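Local atomic coordinates of ferritin (Pseudo-nitzschia multiseries, PDB entry 4IWK), a protein that probably stores iron in a soluble, non-toxic form, oxidising ferrous iron with dioxygen and depositing it as ferric hydroxide. Residues V22-S25 with A26-F30; Q89-L92 with E93-Q96. All blocks are in the same frame, centred on the assembly; numbering follows the deposited sequence.

Interaction 1 (V22-S25 with A26-F30); sequences VYLS and ASIWF
Ala26, Ser27, Ile28 and Trp29 each donate a backbone N-H to the carbonyl oxygen four residues back, on Val22, Tyr23, Leu24 and Ser25, as regular helix requires; Ala26 N lies 2.8 Å from Val22 O. Two of these carbonyls take a second bond from a serine hydroxyl. Ser27 OG donates to Leu24 O at 2.7 Å. It approaches in the carbonyl plane, on a lone pair, with a C=O...donor angle of 128°, while Ile28 N meets the same oxygen from nearer the C=O line. The torsion explains this: with chi1 at 86°, Ser27 OG sits between its own N and carbonyl carbon and is turned back along the helix. Ser25, two residues earlier, does the same, its OG donating to Val22 O at 2.6 Å. Both serines were modelled in two conformers, so these hydroxyl bonds hold for one conformer of each and are less certain than the backbone bonds. The motif is the serine side chain returning to a carbonyl three residues back, a common way for a buried hydroxyl to find a partner within a helix. Here it occurs in helix 3-32 of the ferritin four-helix bundle. Hydrocarbon also lies close to Leu24 O: Ile28 CG1 is 3.4 Å from it. Leu24 CD1 comes alongside Ser27 OG at 3.6 Å. The two hydrocarbon chains meet more loosely, Leu24 CG to Ile28 CD1 being 4.3 Å. Leu24, Ser25 and Ile28 also pack on Leu54, Leu69 and Val57 of a second subunit, so this side of the helix lies at a subunit interface. Ala26 CB lies 3.5 Å from Tyr23 O, and the methyl also touches Val87 of helix 84-111 and Trp81.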
# COMPACT_ATOMS: atom_id res chain seq x y z
N VAL A 22 37.33 -22.57 -28.71
CA VAL A 22 38.58 -22.31 -28.03
C VAL A 22 38.35 -21.81 -26.56
O VAL A 22 39.04 -22.25 -25.59
CB VAL A 22 39.41 -21.29 -28.84
CG1 VAL A 22 40.68 -20.89 -28.01
CG2 VAL A 22 39.87 -21.95 -30.20
N TYR A 23 37.39 -20.91 -26.39
CA TYR A 23 37.04 -20.49 -25.01
C TYR A 23 36.56 -21.65 -24.20
O TYR A 23 36.93 -21.73 -23.02
CB TYR A 23 35.93 -19.39 -25.12
CG TYR A 23 36.54 -18.01 -25.28
CD1 TYR A 23 36.26 -17.21 -26.38
CD2 TYR A 23 37.20 -17.43 -24.19
CE1 TYR A 23 36.79 -15.88 -26.50
CE2 TYR A 23 37.69 -16.11 -24.25
CZ TYR A 23 37.46 -15.36 -25.39
OH TYR A 23 37.89 -14.05 -25.51
N LEU A 24 35.81 -22.61 -24.81
CA LEU A 24 35.34 -23.72 -24.00
C LEU A 24 36.59 -24.56 -23.64
O LEU A 24 36.71 -25.03 -22.50
CB LEU A 24 34.36 -24.58 -24.83
CG LEU A 24 33.92 -25.87 -24.12
CD1 LEU A 24 33.15 -25.44 -22.84
CD2 LEU A 24 32.95 -26.65 -25.01
N SER A 25 37.52 -24.77 -24.58
CA SER A 25 38.76 -25.49 -24.25
C SER A 25 39.54 -24.81 -23.08
O SER A 25 40.05 -25.53 -22.19
CB SER A 25 39.65 -25.66 -25.50
OG SER A 25 40.35 -24.47 -25.85
N ALA A 26 39.61 -23.47 -23.10
CA ALA A 26 40.27 -22.74 -21.98
C ALA A 26 39.52 -23.00 -20.65
O ALA A 26 40.15 -23.21 -19.62
CB ALA A 26 40.35 -21.26 -22.27
N SER A 27 38.18 -22.97 -20.69
CA SER A 27 37.41 -23.25 -19.47
C SER A 27 37.73 -24.63 -18.91
O SER A 27 37.81 -24.86 -17.71
CB SER A 27 35.89 -23.14 -19.77
OG SER A 27 35.36 -24.36 -20.28
N ILE A 28 37.92 -25.59 -19.82
CA ILE A 28 38.22 -26.99 -19.35
C ILE A 28 39.60 -27.00 -18.72
O ILE A 28 39.77 -27.52 -17.63
CB ILE A 28 38.12 -27.97 -20.56
CG1 ILE A 28 36.66 -28.11 -21.00
CG2 ILE A 28 38.76 -29.28 -20.12
CD1 ILE A 28 36.58 -28.79 -22.38
N TRP A 29 40.60 -26.36 -19.36
CA TRP A 29 41.91 -26.33 -18.77
C TRP A 29 41.85 -25.70 -17.40
O TRP A 29 42.46 -26.19 -16.43
CB TRP A 29 42.91 -25.57 -19.74
CG TRP A 29 44.32 -25.78 -19.24
CD1 TRP A 29 45.21 -26.76 -19.67
CD2 TRP A 29 44.99 -25.02 -18.22
NE1 TRP A 29 46.39 -26.65 -18.95
CE2 TRP A 29 46.29 -25.61 -18.05
CE3 TRP A 29 44.61 -23.96 -17.38
CZ2 TRP A 29 47.26 -25.08 -17.09
CZ3 TRP A 29 45.53 -23.44 -16.43
CH2 TRP A 29 46.85 -24.05 -16.26
N PHE A 30 41.21 -24.51 -17.29
CA PHE A 30 41.15 -23.84 -16.00
C PHE A 30 40.44 -24.73 -14.97
O PHE A 30 40.92 -24.80 -13.85
CB PHE A 30 40.37 -22.54 -16.17
CG PHE A 30 41.23 -21.45 -16.77
CD1 PHE A 30 42.49 -21.22 -16.25
CD2 PHE A 30 40.78 -20.69 -17.83
CE1 PHE A 30 43.33 -20.17 -16.74
CE2 PHE A 30 41.60 -19.63 -18.33
CZ PHE A 30 42.88 -19.39 -17.80

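Interaction 2 (Q89-L92 with E93-Q96); sequences QSIL and ELEQ. With FE (Fe (III) ion), chain I.
The ferroxidase centre draws one of its ligands, Glu95, from this part of helix 84-111, where Glu95 N donates to Ile91 O at 3.0 Å. Glu95 OE2 binds the iron at 2.1 Å; Glu95 OE1 lies farther off, at 2.6 Å, a long second contact. The chain bends at chi2 (-64°), which carries the carboxylate away from Leu92 and Ile91 toward the metal. Two waters, Glu49 and Glu131 also bind this iron. Tyr23 OH hydrogen-bonds OE2; Gln128 and Asn98 hold OE1. Farther from the metal, Gln89 NE2 donates to Glu93 OE2 at 2.9 Å, almost straight, on the anti side of the carboxylate. The amide and carboxylate planes stand 57° apart. Were Gln89 replaced by an alanine, Glu93 OE2 would probably lose this amide partner and its carboxylate be freer to turn. Across Leu92, the amide of Gln96 lies over the branch, with NE2 3.6 Å from Leu92 CG. Ile91 and Leu94 face helix 3-32; Ile91 CD1 and Leu94 CD2 are 4.2 Å apart. A helix that lends a glutamate to an iron shared with Glu49 and Glu131 is characteristic of the ferritin four-helix bundle and its dinuclear ferroxidase centre.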
# COMPACT_ATOMS: atom_id res chain seq x y z
N GLN A 89 47.28 -15.81 -22.98
CA GLN A 89 47.98 -15.36 -24.20
C GLN A 89 47.34 -15.95 -25.47
O GLN A 89 47.12 -15.26 -26.48
CB GLN A 89 49.50 -15.79 -24.07
CG GLN A 89 50.24 -15.57 -25.43
CD GLN A 89 50.47 -14.06 -25.72
OE1 GLN A 89 50.74 -13.32 -24.79
NE2 GLN A 89 50.30 -13.60 -26.98
N SER A 90 46.94 -17.22 -25.38
CA SER A 90 46.18 -17.78 -26.52
C SER A 90 44.83 -17.08 -26.73
O SER A 90 44.41 -16.92 -27.91
CB SER A 90 45.91 -19.27 -26.31
OG SER A 90 47.16 -20.01 -26.42
N ILE A 91 44.16 -16.69 -25.65
CA ILE A 91 42.84 -16.03 -25.80
C ILE A 91 43.10 -14.63 -26.41
O ILE A 91 42.33 -14.17 -27.26
CB ILE A 91 42.16 -15.91 -24.47
CG1 ILE A 91 41.83 -17.35 -23.98
CG2 ILE A 91 40.93 -15.03 -24.51
CD1 ILE A 91 40.98 -18.09 -24.97
N LEU A 92 44.16 -13.95 -26.00
CA LEU A 92 44.47 -12.63 -26.66
C LEU A 92 44.67 -12.82 -28.15
O LEU A 92 44.06 -12.10 -28.98
CB LEU A 92 45.74 -12.05 -26.02
CG LEU A 92 46.10 -10.70 -26.75
CD1 LEU A 92 45.06 -9.63 -26.55
CD2 LEU A 92 47.46 -10.28 -26.19
N GLU A 93 45.46 -13.80 -28.54
CA GLU A 93 45.68 -14.10 -29.95
C GLU A 93 44.40 -14.43 -30.69
O GLU A 93 44.26 -14.02 -31.84
CB GLU A 93 46.69 -15.22 -30.07
CG GLU A 93 48.08 -14.72 -29.72
CD GLU A 93 49.05 -15.87 -29.54
OE1 GLU A 93 48.76 -16.94 -30.01
OE2 GLU A 93 50.11 -15.70 -28.94
N LEU A 94 43.51 -15.24 -30.03
CA LEU A 94 42.21 -15.59 -30.61
C LEU A 94 41.42 -14.28 -30.91
O LEU A 94 40.82 -14.15 -32.02
CB LEU A 94 41.43 -16.43 -29.60
CG LEU A 94 40.00 -16.84 -30.02
CD1 LEU A 94 40.07 -17.85 -31.18
CD2 LEU A 94 39.30 -17.40 -28.77
N GLU A 95 41.33 -13.41 -29.93
CA GLU A 95 40.59 -12.13 -30.10
C GLU A 95 41.21 -11.28 -31.23
O GLU A 95 40.42 -10.67 -32.02
CB GLU A 95 40.42 -11.36 -28.82
CG GLU A 95 39.37 -12.04 -27.87
CD GLU A 95 37.97 -12.12 -28.36
OE1 GLU A 95 37.66 -11.56 -29.42
OE2 GLU A 95 37.19 -12.68 -27.56
N GLN A 96 42.53 -11.29 -31.32
CA GLN A 96 43.20 -10.55 -32.40
C GLN A 96 42.83 -11.13 -33.74
O GLN A 96 42.56 -10.39 -34.72
CB GLN A 96 44.68 -10.53 -32.22
CG GLN A 96 45.05 -9.67 -31.02
CD GLN A 96 46.50 -9.87 -30.58
OE1 GLN A 96 47.13 -10.83 -30.98
NE2 GLN A 96 47.02 -8.94 -29.74
FE FE I . 35.33 -12.27 -28.46
O HOH W 1 34.68 -11.68 -30.17
O HOH W 2 34.04 -12.40 -27.18

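Interaction 1 comes first along the chain, on helix 3-32, and interaction 2 follows on helix 84-111. Their centres are about 13 Å apart, yet the two helices touch within the same ferritin-like domain. Val22 CG1 lies 3.8 Å from Leu94 CD2, and Tyr23 OH comes within 3.3 Å of Ile91 CG2. Tyr23 reaches across from interaction 1, and its OH is hydrogen-bonded to Glu95 OE2, making it a second-shell partner of an iron ligand. Leu24, Ser25 and Ile28 of interaction 1 meet a second subunit, whereas no other chain touches interaction 2. Helix 3-32 thus links a subunit interface to the ferroxidase centre inside the bundle.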